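Local atomic coordinates of CRISPR protein (Archaeoglobus fulgidus, PDB entry 4MJK), a protein that probably serves as a Cas5-family subunit of an archaeal type I-A CRISPR Cascade complex, helping to bind the CRISPR RNA. Residues A[14-18]-A[29-35]. Residues are numbered along the deposited sequence; the frame is centred on the assembly and turned at random.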
loop_
_atom_site.group_PDB
_atom_site.type_symbol
_atom_site.label_atom_id
_atom_site.label_comp_id
_atom_site.label_asym_id
_atom_site.label_seq_id
_atom_site.Cartn_x
_atom_site.Cartn_y
_atom_site.Cartn_z
ATOM N N PHE A 14 4.221 4.893 -0.783
ATOM C CA PHE A 14 5.565 4.997 -1.330
ATOM C C PHE A 14 6.594 4.386 -0.399
ATOM O O PHE A 14 6.330 4.151 0.789
ATOM C CB PHE A 14 5.924 6.466 -1.551
ATOM C CG PHE A 14 6.066 7.238 -0.273
ATOM C CD1 PHE A 14 7.310 7.383 0.329
ATOM C CD2 PHE A 14 4.953 7.770 0.355
ATOM C CE1 PHE A 14 7.441 8.076 1.519
ATOM C CE2 PHE A 14 5.080 8.467 1.548
ATOM C CZ PHE A 14 6.327 8.616 2.129
ATOM N N GLN A 15 7.775 4.124 -0.952
ATOM C CA GLN A 15 8.921 3.812 -0.132
ATOM C C GLN A 15 10.114 4.657 -0.559
ATOM O O GLN A 15 10.456 4.710 -1.755
ATOM C CB GLN A 15 9.262 2.321 -0.214
ATOM C CG GLN A 15 10.510 1.982 0.590
ATOM C CD GLN A 15 10.710 0.491 0.769
ATOM O OE1 GLN A 15 10.262 -0.311 -0.050
ATOM N NE2 GLN A 15 11.373 0.116 1.851
ATOM N N ALA A 16 10.734 5.332 0.411
ATOM C CA ALA A 16 11.959 6.081 0.147
ATOM C C ALA A 16 13.050 5.589 1.098
ATOM O O ALA A 16 13.081 5.949 2.286
ATOM C CB ALA A 16 11.729 7.573 0.322
ATOM N N ARG A 17 13.946 4.759 0.579
ATOM C CA ARG A 17 14.914 4.099 1.446
ATOM C C ARG A 17 16.025 5.017 1.984
ATOM O O ARG A 17 16.815 4.606 2.835
ATOM C CB ARG A 17 15.431 2.808 0.786
ATOM C CG ARG A 17 14.328 1.747 0.699
ATOM C CD ARG A 17 14.767 0.509 -0.044
ATOM N NE ARG A 17 14.635 0.699 -1.477
ATOM C CZ ARG A 17 13.971 -0.124 -2.279
ATOM N NH1 ARG A 17 13.404 -1.216 -1.779
ATOM N NH2 ARG A 17 13.890 0.135 -3.585
ATOM N N ILE A 18 16.051 6.273 1.535
ATOM C CA ILE A 18 16.942 7.254 2.170
ATOM C C ILE A 18 16.578 7.503 3.641
ATOM O O ILE A 18 17.307 8.180 4.358
ATOM C CB ILE A 18 17.051 8.606 1.402
ATOM C CG1 ILE A 18 15.666 9.255 1.187
ATOM C CG2 ILE A 18 17.784 8.401 0.074
ATOM C CD1 ILE A 18 15.739 10.658 0.520
ATOM N N TYR A 29 6.512 10.542 6.838
ATOM C CA TYR A 29 5.094 10.742 6.536
ATOM C C TYR A 29 4.914 10.985 5.025
ATOM O O TYR A 29 3.945 10.504 4.416
ATOM C CB TYR A 29 4.526 11.919 7.336
ATOM C CG TYR A 29 4.369 11.667 8.821
ATOM C CD1 TYR A 29 3.278 10.956 9.315
ATOM C CD2 TYR A 29 5.294 12.167 9.734
ATOM C CE1 TYR A 29 3.121 10.737 10.684
ATOM C CE2 TYR A 29 5.141 11.959 11.109
ATOM C CZ TYR A 29 4.056 11.242 11.570
ATOM O OH TYR A 29 3.888 11.024 12.916
ATOM N N TYR A 30 5.853 11.715 4.412
ATOM C CA TYR A 30 5.728 12.058 2.989
ATOM C C TYR A 30 6.973 11.759 2.173
ATOM O O TYR A 30 8.067 11.696 2.708
ATOM C CB TYR A 30 5.416 13.549 2.818
ATOM C CG TYR A 30 4.060 13.938 3.317
ATOM C CD1 TYR A 30 2.921 13.624 2.583
ATOM C CD2 TYR A 30 3.910 14.619 4.527
ATOM C CE1 TYR A 30 1.665 13.970 3.038
ATOM C CE2 TYR A 30 2.658 14.971 4.988
ATOM C CZ TYR A 30 1.532 14.645 4.229
ATOM O OH TYR A 30 0.261 14.983 4.667
ATOM N N PRO A 31 6.818 11.621 0.847
ATOM C CA PRO A 31 8.017 11.464 0.018
ATOM C C PRO A 31 8.934 12.668 0.200
ATOM O O PRO A 31 8.464 13.804 0.115
ATOM C CB PRO A 31 7.457 11.464 -1.412
ATOM C CG PRO A 31 6.053 10.993 -1.262
ATOM C CD PRO A 31 5.587 11.623 0.037
ATOM N N PRO A 32 10.223 12.427 0.464
ATOM C CA PRO A 32 11.166 13.547 0.602
ATOM C C PRO A 32 11.228 14.414 -0.654
ATOM O O PRO A 32 10.997 13.924 -1.762
ATOM C CB PRO A 32 12.510 12.849 0.840
ATOM C CG PRO A 32 12.119 11.515 1.474
ATOM C CD PRO A 32 10.853 11.120 0.754
ATOM N N PRO A 33 11.520 15.711 -0.483
ATOM C CA PRO A 33 11.597 16.597 -1.651
ATOM C C PRO A 33 12.715 16.214 -2.637
ATOM O O PRO A 33 12.535 16.427 -3.831
ATOM C CB PRO A 33 11.825 17.995 -1.035
ATOM C CG PRO A 33 12.325 17.746 0.345
ATOM C CD PRO A 33 11.686 16.439 0.785
ATOM N N THR A 34 13.830 15.653 -2.176
ATOM C CA THR A 34 14.825 15.202 -3.155
ATOM C C THR A 34 14.315 13.986 -3.927
ATOM O O THR A 34 14.739 13.740 -5.061
ATOM C CB THR A 34 16.198 14.887 -2.553
ATOM O OG1 THR A 34 16.056 13.982 -1.449
ATOM C CG2 THR A 34 16.874 16.175 -2.067
ATOM N N THR A 35 13.407 13.230 -3.308
ATOM C CA THR A 35 12.804 12.079 -3.978
ATOM C C THR A 35 11.879 12.539 -5.107
ATOM O O THR A 35 11.910 11.994 -6.218
ATOM C CB THR A 35 12.077 11.153 -2.977
ATOM O OG1 THR A 35 13.032 10.657 -2.022
ATOM C CG2 THR A 35 11.435 9.964 -3.686
#
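Pro31 lays its ring over one face of the Phe14 phenyl, and this CH-pi contact is the heart of the packing. CG of Pro31 stands 3.8 Å from the centroid of the Phe14 ring and only 11° off the ring normal, so the CG methylene sits over the middle of the ring. The CG of Phe14 sits between its own backbone N and carbonyl carbon (chi1 68°), which swings the ring across to the proline. Toward the far end of the ring the main chain takes over: Phe14 CZ lies 3.3 Å from Pro31 N, and Phe14 CE2 comes within 3.7 Å of Tyr29 O, which approaches the ring edge near its plane.

The remaining contacts are mostly aliphatic and fall further along both segments. The methyl CB of Ala16 rests on Pro32 CD at 3.7 Å. Ile18 carries CG1 in the position flanked by N and C (chi1 56°) and then runs out extended, so CD1 alone makes the contact, 3.8 Å from Pro32 CG. The same methyl packs against the hydroxyls at the start of the helix, with Thr35 OG1 3.7 Å from Ile18 CD1 and Thr34 OG1 slightly farther. These are van der Waals contacts.

The backbone N-H groups of Tyr29 and Tyr30 go to the two carboxylate oxygens of Glu199, and the Tyr30 hydroxyl is hydrogen-bonded to Pro231 O. Pro32 occupies the N-cap position of helix 33-46, and Thr35 N returns a weak bond to Pro32 O. The contact thus packs the end of strand 13-15 and the turn after it against Pro31 and Pro32, which lead into helix 33-46, and against the threonines of its first turn, the first helix of this Cas5-family RAMP protein.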